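Local coordinates for protein putative chitobiase (Bacteroides thetaiotaomicron, PDB 3HNM) that is of unproven function but holds a magnesium ion and has an F5/8 type C domain, which probably binds carbohydrate, at residues P10-K15 with E159-G164; D14-V20 with L44-N48; F23-T28 with G38-E42; G72-L77 with A133-I139. All coordinates share one frame; numbering follows the deposited sequence.

Contact 1 of 4, residues P10-K15 with E159-G164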
loop_
_atom_site.group_PDB
_atom_site.type_symbol
_atom_site.label_atom_id
_atom_site.label_comp_id
_atom_site.label_asym_id
_atom_site.label_seq_id
_atom_site.Cartn_x
_atom_site.Cartn_y
_atom_site.Cartn_z
ATOM N N PRO A 10 -10.001 -13.981 -8.577
ATOM C CA PRO A 10 -11.246 -13.554 -7.929
ATOM C C PRO A 10 -11.250 -12.030 -7.891
ATOM O O PRO A 10 -10.545 -11.374 -8.671
ATOM C CB PRO A 10 -11.150 -14.184 -6.541
ATOM C CG PRO A 10 -9.686 -14.097 -6.251
ATOM C CD PRO A 10 -9.021 -14.456 -7.583
ATOM N N ASP A 11 -12.020 -11.459 -6.978
ATOM C CA ASP A 11 -12.076 -10.008 -6.895
ATOM C C ASP A 11 -11.640 -9.478 -5.533
ATOM O O ASP A 11 -12.093 -9.954 -4.501
ATOM C CB ASP A 11 -13.492 -9.529 -7.214
ATOM C CG ASP A 11 -13.534 -8.071 -7.596
ATOM O OD1 ASP A 11 -12.978 -7.722 -8.671
ATOM O OD2 ASP A 11 -14.115 -7.276 -6.814
ATOM N N PRO A 12 -10.751 -8.472 -5.522
ATOM C CA PRO A 12 -10.206 -7.824 -4.320
ATOM C C PRO A 12 -11.259 -7.497 -3.274
ATOM O O PRO A 12 -12.358 -7.062 -3.612
ATOM C CB PRO A 12 -9.576 -6.549 -4.869
ATOM C CG PRO A 12 -9.107 -6.965 -6.217
ATOM C CD PRO A 12 -10.248 -7.813 -6.744
ATOM N N ILE A 13 -10.907 -7.693 -2.006
ATOM C CA ILE A 13 -11.814 -7.401 -0.901
ATOM C C ILE A 13 -12.274 -5.946 -0.971
ATOM O O ILE A 13 -11.476 -5.051 -1.252
ATOM C CB ILE A 13 -11.125 -7.617 0.476
ATOM C CG1 ILE A 13 -10.961 -9.112 0.774
ATOM C CG2 ILE A 13 -11.971 -7.002 1.580
ATOM C CD1 ILE A 13 -10.279 -9.908 -0.318
ATOM N N ASP A 14 -13.555 -5.700 -0.721
ATOM C CA ASP A 14 -14.026 -4.324 -0.756
ATOM C C ASP A 14 -13.419 -3.586 0.422
ATOM O O ASP A 14 -13.764 -3.836 1.584
ATOM C CB ASP A 14 -15.548 -4.234 -0.677
ATOM C CG ASP A 14 -16.041 -2.800 -0.789
ATOM O OD1 ASP A 14 -16.572 -2.261 0.216
ATOM O OD2 ASP A 14 -15.877 -2.215 -1.892
ATOM N N LYS A 15 -12.521 -2.660 0.107
ATOM C CA LYS A 15 -11.816 -1.879 1.118
ATOM C C LYS A 15 -12.626 -0.739 1.753
ATOM O O LYS A 15 -12.064 0.313 2.055
ATOM C CB LYS A 15 -10.515 -1.323 0.503
ATOM C CG LYS A 15 -10.728 -0.435 -0.726
ATOM C CD LYS A 15 -9.447 -0.218 -1.526
ATOM C CE LYS A 15 -8.980 -1.489 -2.197
ATOM N NZ LYS A 15 -7.798 -1.203 -3.037
ATOM N N GLU A 159 -2.324 2.842 -5.113
ATOM C CA GLU A 159 -3.242 2.090 -4.270
ATOM C C GLU A 159 -2.799 0.650 -3.954
ATOM O O GLU A 159 -1.972 0.066 -4.663
ATOM C CB GLU A 159 -4.603 2.069 -4.932
ATOM C CG GLU A 159 -5.668 1.538 -4.059
ATOM C CD GLU A 159 -7.002 2.055 -4.467
ATOM O OE1 GLU A 159 -7.355 1.823 -5.650
ATOM O OE2 GLU A 159 -7.690 2.696 -3.624
ATOM N N VAL A 160 -3.379 0.082 -2.893
ATOM C CA VAL A 160 -3.068 -1.277 -2.429
ATOM C C VAL A 160 -4.288 -2.224 -2.433
ATOM O O VAL A 160 -5.308 -1.933 -1.815
ATOM C CB VAL A 160 -2.473 -1.220 -0.996
ATOM C CG1 VAL A 160 -3.317 -0.330 -0.125
ATOM C CG2 VAL A 160 -2.407 -2.612 -0.388
ATOM N N TYR A 161 -4.170 -3.359 -3.124
ATOM C CA TYR A 161 -5.251 -4.352 -3.224
ATOM C C TYR A 161 -4.967 -5.575 -2.349
ATOM O O TYR A 161 -3.807 -5.884 -2.061
ATOM C CB TYR A 161 -5.396 -4.815 -4.680
ATOM C CG TYR A 161 -5.481 -3.680 -5.665
ATOM C CD1 TYR A 161 -6.541 -2.767 -5.603
ATOM C CD2 TYR A 161 -4.496 -3.502 -6.644
ATOM C CE1 TYR A 161 -6.630 -1.696 -6.484
ATOM C CE2 TYR A 161 -4.570 -2.430 -7.537
ATOM C CZ TYR A 161 -5.648 -1.525 -7.450
ATOM O OH TYR A 161 -5.746 -0.448 -8.313
ATOM N N ALA A 162 -6.026 -6.275 -1.944
ATOM C CA ALA A 162 -5.881 -7.475 -1.120
ATOM C C ALA A 162 -7.001 -8.467 -1.396
ATOM O O ALA A 162 -8.176 -8.108 -1.322
ATOM C CB ALA A 162 -5.874 -7.098 0.350
ATOM N N TRP A 163 -6.635 -9.707 -1.721
ATOM C CA TRP A 163 -7.610 -10.772 -2.012
ATOM C C TRP A 163 -7.723 -11.718 -0.827
ATOM O O TRP A 163 -6.827 -11.783 0.006
ATOM C CB TRP A 163 -7.176 -11.572 -3.247
ATOM C CG TRP A 163 -7.281 -10.819 -4.560
ATOM C CD1 TRP A 163 -8.316 -10.863 -5.451
ATOM C CD2 TRP A 163 -6.317 -9.910 -5.115
ATOM N NE1 TRP A 163 -8.058 -10.042 -6.525
ATOM C CE2 TRP A 163 -6.839 -9.445 -6.343
ATOM C CE3 TRP A 163 -5.066 -9.443 -4.694
ATOM C CZ2 TRP A 163 -6.154 -8.536 -7.153
ATOM C CZ3 TRP A 163 -4.383 -8.536 -5.503
ATOM C CH2 TRP A 163 -4.931 -8.094 -6.717
ATOM N N GLY A 164 -8.820 -12.459 -0.744
ATOM C CA GLY A 164 -8.970 -13.390 0.365
ATOM C C GLY A 164 -10.398 -13.743 0.747
ATOM O O GLY A 164 -11.337 -13.041 0.390
#
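Two torsions bring this contact together: in Trp-163, CG anti to the carbonyl carbon (chi1 -70°) returns an indole that sets out away from residues 10-15 to lie against Pro-12, and in Lys-15 a bend at chi3 delivers the ammonium to Val-160. The result illustrates how an irregular segment can be fastened along a strand, here 156-166 of the four-strand antiparallel sheet, in the beta-sandwich expected of an F5/8 type C domain. Pro-12 lies alongside the indole and covers one face near its rim, its CG 3.4 Å from Trp-163 CE2. The Pro-10 side chain runs at about a right angle to that of Trp-163, touching CD1 through CG at 3.6 Å. Arg-79 gives the indole a cation-pi partner. A lysine in place of Trp-163 would probably leave Pro-12 without the face it lies on, Pro-10 without its contact at CD1, and Arg-79 without its aromatic mate. The backbone amide of Ile-13 donates to Ala-162 O over 2.8 Å, while its side chain reaches Trp-18, Met-71 and Tyr-75. Lys-15 NZ gives a 2.9 Å hydrogen bond to Val-160 O, meeting it from above the carbonyl plane, and forms a long salt bridge of 3.9 Å to Glu-159 OE2. Since Glu-159 lies close to the magnesium ion and the Asp-46 carboxylate, the buried lysine charge is likely to ease the crowding of negative groups.

Contact 2 of 4, residues D14-V20 with L44-N48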
loop_
_atom_site.group_PDB
_atom_site.type_symbol
_atom_site.label_atom_id
_atom_site.label_comp_id
_atom_site.label_asym_id
_atom_site.label_seq_id
_atom_site.Cartn_x
_atom_site.Cartn_y
_atom_site.Cartn_z
ATOM N N ASP A 14 -13.555 -5.700 -0.721
ATOM C CA ASP A 14 -14.026 -4.324 -0.756
ATOM C C ASP A 14 -13.419 -3.586 0.422
ATOM O O ASP A 14 -13.764 -3.836 1.584
ATOM C CB ASP A 14 -15.548 -4.234 -0.677
ATOM C CG ASP A 14 -16.041 -2.800 -0.789
ATOM O OD1 ASP A 14 -16.572 -2.261 0.216
ATOM O OD2 ASP A 14 -15.877 -2.215 -1.892
ATOM N N LYS A 15 -12.521 -2.660 0.107
ATOM C CA LYS A 15 -11.816 -1.879 1.118
ATOM C C LYS A 15 -12.626 -0.739 1.753
ATOM O O LYS A 15 -12.064 0.313 2.055
ATOM C CB LYS A 15 -10.515 -1.323 0.503
ATOM C CG LYS A 15 -10.728 -0.435 -0.726
ATOM C CD LYS A 15 -9.447 -0.218 -1.526
ATOM C CE LYS A 15 -8.980 -1.489 -2.197
ATOM N NZ LYS A 15 -7.798 -1.203 -3.037
ATOM N N LYS A 16 -13.927 -0.935 1.981
ATOM C CA LYS A 16 -14.729 0.144 2.572
ATOM C C LYS A 16 -14.658 0.187 4.095
ATOM O O LYS A 16 -14.674 1.265 4.705
ATOM C CB LYS A 16 -16.196 0.079 2.118
ATOM C CG LYS A 16 -16.891 1.460 2.192
ATOM C CD LYS A 16 -15.966 2.573 1.624
ATOM C CE LYS A 16 -16.375 4.013 2.007
ATOM N NZ LYS A 16 -17.545 4.607 1.277
ATOM N N GLY A 17 -14.587 -0.989 4.706
ATOM C CA GLY A 17 -14.470 -1.054 6.149
ATOM C C GLY A 17 -13.022 -0.777 6.508
ATOM O O GLY A 17 -12.677 -0.641 7.683
ATOM N N TRP A 18 -12.176 -0.692 5.481
ATOM C CA TRP A 18 -10.745 -0.435 5.653
ATOM C C TRP A 18 -10.441 0.957 6.201
ATOM O O TRP A 18 -11.312 1.831 6.218
ATOM C CB TRP A 18 -10.015 -0.601 4.328
ATOM C CG TRP A 18 -9.893 -1.999 3.880
ATOM C CD1 TRP A 18 -10.787 -3.010 4.081
ATOM C CD2 TRP A 18 -8.849 -2.543 3.068
ATOM N NE1 TRP A 18 -10.365 -4.151 3.438
ATOM C CE2 TRP A 18 -9.179 -3.886 2.806
ATOM C CE3 TRP A 18 -7.665 -2.021 2.532
ATOM C CZ2 TRP A 18 -8.375 -4.711 2.032
ATOM C CZ3 TRP A 18 -6.863 -2.841 1.762
ATOM C CH2 TRP A 18 -7.221 -4.173 1.518
ATOM N N SER A 19 -9.195 1.155 6.634
ATOM C CA SER A 19 -8.759 2.427 7.192
ATOM C C SER A 19 -7.315 2.384 7.711
ATOM O O SER A 19 -7.023 1.652 8.653
ATOM C CB SER A 19 -9.701 2.829 8.324
ATOM O OG SER A 19 -10.059 1.697 9.095
ATOM N N VAL A 20 -6.424 3.168 7.100
ATOM C CA VAL A 20 -5.024 3.205 7.503
ATOM C C VAL A 20 -4.920 3.637 8.953
ATOM O O VAL A 20 -5.020 4.826 9.274
ATOM C CB VAL A 20 -4.210 4.166 6.624
ATOM C CG1 VAL A 20 -2.765 4.191 7.073
ATOM C CG2 VAL A 20 -4.283 3.722 5.183
ATOM N N LEU A 44 -5.125 5.977 -0.280
ATOM C CA LEU A 44 -4.494 4.758 -0.784
ATOM C C LEU A 44 -5.458 3.588 -0.928
ATOM O O LEU A 44 -5.173 2.644 -1.674
ATOM C CB LEU A 44 -3.343 4.388 0.152
ATOM C CG LEU A 44 -2.042 3.937 -0.463
ATOM C CD1 LEU A 44 -1.708 4.770 -1.686
ATOM C CD2 LEU A 44 -0.962 4.050 0.592
ATOM N N ILE A 45 -6.578 3.662 -0.197
ATOM C CA ILE A 45 -7.631 2.643 -0.215
ATOM C C ILE A 45 -9.007 3.259 -0.508
ATOM O O ILE A 45 -9.990 2.991 0.192
ATOM C CB ILE A 45 -7.714 1.837 1.131
ATOM C CG1 ILE A 45 -8.248 2.699 2.284
ATOM C CG2 ILE A 45 -6.355 1.291 1.480
ATOM C CD1 ILE A 45 -7.340 3.804 2.705
ATOM N N ASP A 46 -9.069 4.084 -1.549
ATOM C CA ASP A 46 -10.327 4.715 -1.942
ATOM C C ASP A 46 -10.844 4.181 -3.289
ATOM O O ASP A 46 -11.458 4.907 -4.073
ATOM C CB ASP A 46 -10.183 6.251 -1.992
ATOM C CG ASP A 46 -9.346 6.739 -3.170
ATOM O OD1 ASP A 46 -9.369 7.970 -3.429
ATOM O OD2 ASP A 46 -8.668 5.902 -3.824
ATOM N N ASN A 47 -10.571 2.907 -3.554
ATOM C CA ASN A 47 -11.018 2.241 -4.780
ATOM C C ASN A 47 -10.247 2.511 -6.078
ATOM O O ASN A 47 -10.114 1.601 -6.895
ATOM C CB ASN A 47 -12.517 2.508 -5.009
ATOM C CG ASN A 47 -13.393 1.943 -3.890
ATOM O OD1 ASN A 47 -13.136 2.184 -2.699
ATOM N ND2 ASN A 47 -14.440 1.201 -4.267
ATOM N N ASN A 48 -9.741 3.722 -6.301
ATOM C CA ASN A 48 -9.010 3.933 -7.552
ATOM C C ASN A 48 -7.590 4.497 -7.476
ATOM O O ASN A 48 -7.224 5.193 -6.523
ATOM C CB ASN A 48 -9.832 4.781 -8.536
ATOM C CG ASN A 48 -9.991 6.223 -8.091
ATOM O OD1 ASN A 48 -10.637 6.509 -7.083
ATOM N ND2 ASN A 48 -9.405 7.141 -8.854
#
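Asp-14 opens the walk at the periphery, its OD2 4.4 Å from Asn-47 ND2, a proximity too loose for a hydrogen bond. Lys-15 follows and uses the aliphatic part of its chain: CG rests 3.6 Å from Ile-45 O and CD 3.8 Å from Ile-45 CB, while the lysine and the Asn-47 side chain slide past each other in opposite directions. Its ammonium travels on to Val-160 O. The loop being covered belongs to the F5/8 type C domain and carries Asp-46 and Asn-48 of the magnesium site. Residues 14-20 meet this loop chiefly through Ile-45, whereas Asp-46 sets out away from them, its OD1 hydrogen-bonded to Thr-51. Trp-18 comes next. Its indole meets Ile-45 edge-on, CE3 to CG2 at 3.7 Å, and Lys-15 CB lies over one face of the same ring. In Ile-45, CG1 stands between the backbone N and the carbonyl carbon (chi1 70°), which turns CD1 away from the indole, leaving CG2 at its edge, and toward Val-20 at the start of strand 20-23. There Val-20 crosses it at a slant, CG2 to Ile-45 CD1 at 3.9 Å, and both side chains also touch Phe-69 of strand 65-71.

Contact 3 of 4, residues F23-T28 with G38-E42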
loop_
_atom_site.group_PDB
_atom_site.type_symbol
_atom_site.label_atom_id
_atom_site.label_comp_id
_atom_site.label_asym_id
_atom_site.label_seq_id
_atom_site.Cartn_x
_atom_site.Cartn_y
_atom_site.Cartn_z
ATOM N N PHE A 23 0.944 4.718 10.086
ATOM C CA PHE A 23 1.948 4.941 9.061
ATOM C C PHE A 23 3.086 5.767 9.657
ATOM O O PHE A 23 2.988 6.227 10.797
ATOM C CB PHE A 23 1.317 5.634 7.840
ATOM C CG PHE A 23 0.738 6.996 8.134
ATOM C CD1 PHE A 23 1.548 8.125 8.123
ATOM C CD2 PHE A 23 -0.611 7.148 8.439
ATOM C CE1 PHE A 23 1.029 9.386 8.412
ATOM C CE2 PHE A 23 -1.142 8.402 8.731
ATOM C CZ PHE A 23 -0.315 9.519 8.717
ATOM N N ASN A 24 4.168 5.934 8.904
ATOM C CA ASN A 24 5.306 6.701 9.396
ATOM C C ASN A 24 5.757 7.801 8.436
ATOM O O ASN A 24 6.678 8.557 8.748
ATOM C CB ASN A 24 6.489 5.764 9.707
ATOM C CG ASN A 24 7.288 5.373 8.463
ATOM O OD1 ASN A 24 6.736 5.197 7.381
ATOM N ND2 ASN A 24 8.590 5.218 8.624
ATOM N N ASN A 25 5.114 7.907 7.276
ATOM C CA ASN A 25 5.524 8.927 6.313
ATOM C C ASN A 25 4.451 9.336 5.298
ATOM O O ASN A 25 3.908 8.508 4.565
ATOM C CB ASN A 25 6.804 8.430 5.604
ATOM C CG ASN A 25 7.412 9.454 4.666
ATOM O OD1 ASN A 25 6.851 9.733 3.623
ATOM N ND2 ASN A 25 8.568 10.013 5.035
ATOM N N CYS A 26 4.147 10.634 5.284
ATOM C CA CYS A 26 3.176 11.225 4.353
ATOM C C CYS A 26 3.518 12.709 4.197
ATOM O O CYS A 26 4.267 13.266 4.994
ATOM C CB CYS A 26 1.743 11.073 4.880
ATOM S SG CYS A 26 0.441 11.560 3.679
ATOM N N CYS A 27 2.977 13.351 3.174
ATOM C CA CYS A 27 3.253 14.760 2.960
ATOM C C CYS A 27 2.392 15.630 3.883
ATOM O O CYS A 27 2.733 16.785 4.131
ATOM C CB CYS A 27 2.960 15.119 1.512
ATOM S SG CYS A 27 1.224 14.915 1.101
ATOM N N THR A 28 1.290 15.060 4.386
ATOM C CA THR A 28 0.343 15.760 5.264
ATOM C C THR A 28 0.922 16.118 6.635
ATOM O O THR A 28 0.398 16.984 7.347
ATOM C CB THR A 28 -0.964 14.941 5.508
ATOM O OG1 THR A 28 -0.689 13.807 6.345
ATOM C CG2 THR A 28 -1.556 14.477 4.191
ATOM N N GLY A 38 -5.529 16.014 -0.986
ATOM C CA GLY A 38 -5.912 14.621 -1.108
ATOM C C GLY A 38 -4.694 13.779 -1.451
ATOM O O GLY A 38 -4.690 13.031 -2.426
ATOM N N TRP A 39 -3.643 13.910 -0.654
ATOM C CA TRP A 39 -2.443 13.147 -0.906
ATOM C C TRP A 39 -2.117 12.319 0.311
ATOM O O TRP A 39 -1.052 11.708 0.401
ATOM C CB TRP A 39 -1.260 14.071 -1.234
ATOM C CG TRP A 39 -1.330 14.753 -2.581
ATOM C CD1 TRP A 39 -2.025 14.337 -3.686
ATOM C CD2 TRP A 39 -0.659 15.960 -2.968
ATOM N NE1 TRP A 39 -1.831 15.212 -4.732
ATOM C CE2 TRP A 39 -0.998 16.215 -4.319
ATOM C CE3 TRP A 39 0.195 16.852 -2.306
ATOM C CZ2 TRP A 39 -0.516 17.325 -5.015
ATOM C CZ3 TRP A 39 0.676 17.962 -3.007
ATOM C CH2 TRP A 39 0.316 18.184 -4.345
ATOM N N GLY A 40 -3.049 12.296 1.254
ATOM C CA GLY A 40 -2.836 11.551 2.483
ATOM C C GLY A 40 -2.892 10.045 2.331
ATOM O O GLY A 40 -3.205 9.516 1.256
ATOM N N VAL A 41 -2.588 9.361 3.432
ATOM C CA VAL A 41 -2.601 7.907 3.475
ATOM C C VAL A 41 -3.958 7.333 3.076
ATOM O O VAL A 41 -4.013 6.383 2.309
ATOM C CB VAL A 41 -2.197 7.362 4.890
ATOM C CG1 VAL A 41 -0.730 7.620 5.143
ATOM C CG2 VAL A 41 -3.033 8.014 5.975
ATOM N N GLU A 42 -5.048 7.916 3.570
ATOM C CA GLU A 42 -6.389 7.425 3.237
ATOM C C GLU A 42 -6.621 7.406 1.736
ATOM O O GLU A 42 -7.516 6.728 1.247
ATOM C CB GLU A 42 -7.469 8.296 3.889
ATOM C CG GLU A 42 -7.325 9.783 3.595
ATOM C CD GLU A 42 -6.260 10.455 4.457
ATOM O OE1 GLU A 42 -5.789 11.557 4.070
ATOM O OE2 GLU A 42 -5.906 9.892 5.526
#
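Cys-26 SG packs against Gly-40 CA at 3.5 Å and Trp-39 O at 3.6 Å, and the hydrogen bond it accepts from the backbone N of Thr-28, in its own segment, is nearly straight but weak, at 3.7 Å. Within the F5/8 type C domain, these are the two loops that flank the short helix 32-35, and the case exemplifies how the segments before and after a helix can be joined by van der Waals packing of side chains on side chains and backbone, with no hydrogen bond passing between them. The apolar end is a CH-pi contact. Val-41 CG1 sits over one face of the Phe-23 ring, 3.5 Å from its centroid and 19° off the normal, while Val-41 CG2 reaches the rim at Phe-23 CE2, 3.4 Å away. An alanine at Phe-23 would remove that face, and would probably open a gap beside both methyls of Val-41 and beside Phe-67 of strand 65-71, which touches both residues. Trp-39 also stacks edge-to-face with His-91 and rests on Leu-54 and Tyr-34. Cys-27, its SG held between backbone N and carbonyl carbon (chi1 64°), faces the indole from its edge in a sulfur-aromatic contact. That sulfur stands 5.4 Å from the centroid of the six-membered ring of Trp-39, and nearer still, 3.5 Å, to Trp-39 CB.

Contact 4 of 4, residues G72-L77 with A133-I139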
loop_
_atom_site.group_PDB
_atom_site.type_symbol
_atom_site.label_atom_id
_atom_site.label_comp_id
_atom_site.label_asym_id
_atom_site.label_seq_id
_atom_site.Cartn_x
_atom_site.Cartn_y
_atom_site.Cartn_z
ATOM N N GLY A 72 -10.955 -4.135 8.984
ATOM C CA GLY A 72 -12.197 -4.168 9.736
ATOM C C GLY A 72 -12.504 -5.517 10.354
ATOM O O GLY A 72 -12.639 -5.645 11.574
ATOM N N LYS A 73 -12.617 -6.532 9.506
ATOM C CA LYS A 73 -12.915 -7.873 9.973
ATOM C C LYS A 73 -11.760 -8.817 9.628
ATOM O O LYS A 73 -10.714 -8.364 9.177
ATOM C CB LYS A 73 -14.227 -8.354 9.349
ATOM C CG LYS A 73 -14.649 -7.604 8.096
ATOM C CD LYS A 73 -16.005 -8.118 7.624
ATOM C CE LYS A 73 -16.722 -7.147 6.679
ATOM N NZ LYS A 73 -17.051 -5.831 7.320
ATOM N N GLU A 74 -11.938 -10.121 9.854
ATOM C CA GLU A 74 -10.895 -11.104 9.569
ATOM C C GLU A 74 -11.039 -11.688 8.178
ATOM O O GLU A 74 -12.143 -11.825 7.670
ATOM C CB GLU A 74 -10.959 -12.227 10.586
ATOM C CG GLU A 74 -11.033 -11.716 11.997
ATOM C CD GLU A 74 -9.804 -12.072 12.798
ATOM O OE1 GLU A 74 -9.579 -13.287 13.000
ATOM O OE2 GLU A 74 -9.061 -11.146 13.219
ATOM N N TYR A 75 -9.918 -12.042 7.566
ATOM C CA TYR A 75 -9.918 -12.618 6.224
ATOM C C TYR A 75 -8.798 -13.655 6.104
ATOM O O TYR A 75 -8.004 -13.846 7.029
ATOM C CB TYR A 75 -9.662 -11.519 5.207
ATOM C CG TYR A 75 -10.780 -10.532 5.036
ATOM C CD1 TYR A 75 -11.568 -10.551 3.880
ATOM C CD2 TYR A 75 -11.038 -9.558 6.000
ATOM C CE1 TYR A 75 -12.582 -9.622 3.682
ATOM C CE2 TYR A 75 -12.050 -8.622 5.819
ATOM C CZ TYR A 75 -12.819 -8.656 4.658
ATOM O OH TYR A 75 -13.815 -7.734 4.448
ATOM N N THR A 76 -8.722 -14.316 4.956
ATOM C CA THR A 76 -7.655 -15.289 4.718
ATOM C C THR A 76 -6.998 -14.861 3.401
ATOM O O THR A 76 -7.385 -15.327 2.336
ATOM C CB THR A 76 -8.207 -16.748 4.597
ATOM O OG1 THR A 76 -8.956 -17.089 5.775
ATOM C CG2 THR A 76 -7.057 -17.738 4.461
ATOM N N LEU A 77 -6.007 -13.973 3.476
ATOM C CA LEU A 77 -5.350 -13.450 2.271
ATOM C C LEU A 77 -4.726 -14.476 1.331
ATOM O O LEU A 77 -3.939 -15.320 1.752
ATOM C CB LEU A 77 -4.265 -12.424 2.640
ATOM C CG LEU A 77 -4.594 -11.194 3.489
ATOM C CD1 LEU A 77 -5.895 -10.553 3.018
ATOM C CD2 LEU A 77 -4.714 -11.621 4.929
ATOM N N ALA A 133 -1.431 -18.630 2.070
ATOM C CA ALA A 133 -2.748 -18.646 2.716
ATOM C C ALA A 133 -2.640 -18.379 4.216
ATOM O O ALA A 133 -2.306 -19.277 4.992
ATOM C CB ALA A 133 -3.437 -19.990 2.472
ATOM N N THR A 134 -2.927 -17.138 4.610
ATOM C CA THR A 134 -2.865 -16.737 6.010
ATOM C C THR A 134 -4.067 -15.900 6.469
ATOM O O THR A 134 -4.622 -15.089 5.715
ATOM C CB THR A 134 -1.555 -15.962 6.318
ATOM O OG1 THR A 134 -1.655 -15.336 7.604
ATOM C CG2 THR A 134 -1.292 -14.899 5.258
ATOM N N GLN A 135 -4.466 -16.137 7.719
ATOM C CA GLN A 135 -5.580 -15.441 8.348
ATOM C C GLN A 135 -5.097 -14.102 8.863
ATOM O O GLN A 135 -4.086 -14.031 9.562
ATOM C CB GLN A 135 -6.123 -16.243 9.529
ATOM C CG GLN A 135 -6.684 -17.606 9.179
ATOM C CD GLN A 135 -7.407 -18.254 10.361
ATOM O OE1 GLN A 135 -7.900 -19.387 10.258
ATOM N NE2 GLN A 135 -7.477 -17.534 11.491
ATOM N N ALA A 136 -5.829 -13.044 8.525
ATOM C CA ALA A 136 -5.452 -11.707 8.959
ATOM C C ALA A 136 -6.593 -10.697 9.038
ATOM O O ALA A 136 -7.631 -10.849 8.398
ATOM C CB ALA A 136 -4.355 -11.167 8.048
ATOM N N ARG A 137 -6.367 -9.668 9.852
ATOM C CA ARG A 137 -7.291 -8.560 10.066
ATOM C C ARG A 137 -6.556 -7.297 9.640
ATOM O O ARG A 137 -7.114 -6.433 8.964
ATOM C CB ARG A 137 -7.649 -8.445 11.547
ATOM C CG ARG A 137 -8.127 -7.065 11.976
ATOM C CD ARG A 137 -9.570 -6.823 11.602
ATOM N NE ARG A 137 -10.051 -5.511 12.042
ATOM C CZ ARG A 137 -10.112 -5.106 13.309
ATOM N NH1 ARG A 137 -9.716 -5.902 14.295
ATOM N NH2 ARG A 137 -10.581 -3.899 13.591
ATOM N N TYR A 138 -5.293 -7.205 10.049
ATOM C CA TYR A 138 -4.440 -6.057 9.737
ATOM C C TYR A 138 -3.332 -6.408 8.749
ATOM O O TYR A 138 -2.801 -7.508 8.778
ATOM C CB TYR A 138 -3.806 -5.543 11.017
ATOM C CG TYR A 138 -4.812 -5.278 12.094
ATOM C CD1 TYR A 138 -5.477 -4.059 12.164
ATOM C CD2 TYR A 138 -5.091 -6.239 13.056
ATOM C CE1 TYR A 138 -6.390 -3.801 13.175
ATOM C CE2 TYR A 138 -6.002 -5.991 14.068
ATOM C CZ TYR A 138 -6.645 -4.775 14.126
ATOM O OH TYR A 138 -7.522 -4.532 15.152
ATOM N N ILE A 139 -2.987 -5.471 7.881
ATOM C CA ILE A 139 -1.935 -5.688 6.908
ATOM C C ILE A 139 -0.873 -4.635 7.132
ATOM O O ILE A 139 -1.171 -3.532 7.599
ATOM C CB ILE A 139 -2.443 -5.538 5.478
ATOM C CG1 ILE A 139 -3.385 -6.694 5.140
ATOM C CG2 ILE A 139 -1.254 -5.451 4.514
ATOM C CD1 ILE A 139 -4.087 -6.574 3.778
#
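Arg-137 folds its side chain back over the corner at Gly-72 and Lys-73, so that Gly-72 O lies over one face of the guanidinium rather than in line with an N-H. With CG anti to the backbone N (chi1 157°) and a bend at chi2, the chain passes Lys-73 O, CD lying 3.1 Å from it. The charge is met by Asp-70, whose OD1 forms a salt bridge with Arg-137 NE and also accepts a hydrogen bond from Gly-72 N, one carboxylate oxygen thereby joining the two corners, at Gly-72 and at Arg-137. Tyr-138 CZ lies over a guanidinium face too. Arg-137 and Tyr-138 together oppose Ser-105 in a classic beta bulge. Beyond the corner the pairing becomes regular and antiparallel, strand axes at 163°. Tyr-75 and Ala-136 are a hydrogen-bonded pair, Tyr-75 N to Ala-136 O at 2.7 Å and Ala-136 N to Tyr-75 O at 2.8 Å. Leu-77 N gives a weak bond to Thr-134 O at 2.9 Å. Between them Thr-76 and Gln-135 form a non-hydrogen-bonded pair, their side chains side by side. On the other face, with Tyr-75 and Ala-136, Leu-77 CD1 meets Ile-139 CD1 at 4.4 Å. Strand 74-83 runs between 127-136 and 156-166, and corners at 72-73 and 137 link this sheet to strands 65-71 and 138-146 of the other, consistent with the jelly-roll beta-sandwich of F5/8 type C domains.

Overall arrangement
Starting at the N terminus, residues 10-15 enter contact 1, which closes the longest loop by returning 144 residues later to strand 156-166; the other three contacts nest inside it. Contact 2 begins in the overlapping residues 14-20 and joins the approach to strand 20-23 to the magnesium loop. Contact 3 is nested within contact 2, bracketing helix 32-35, and touches it where Val-20 meets Val-41. Contact 4 follows in series, pairing strands 74-83 and 127-136 where the chain changes sheets. It touches contact 1 through Ile-13 and Tyr-75, and strand 74-83 neighbours 156-166. N-terminal segment, metal loop and both antiparallel sheets are thus tied together.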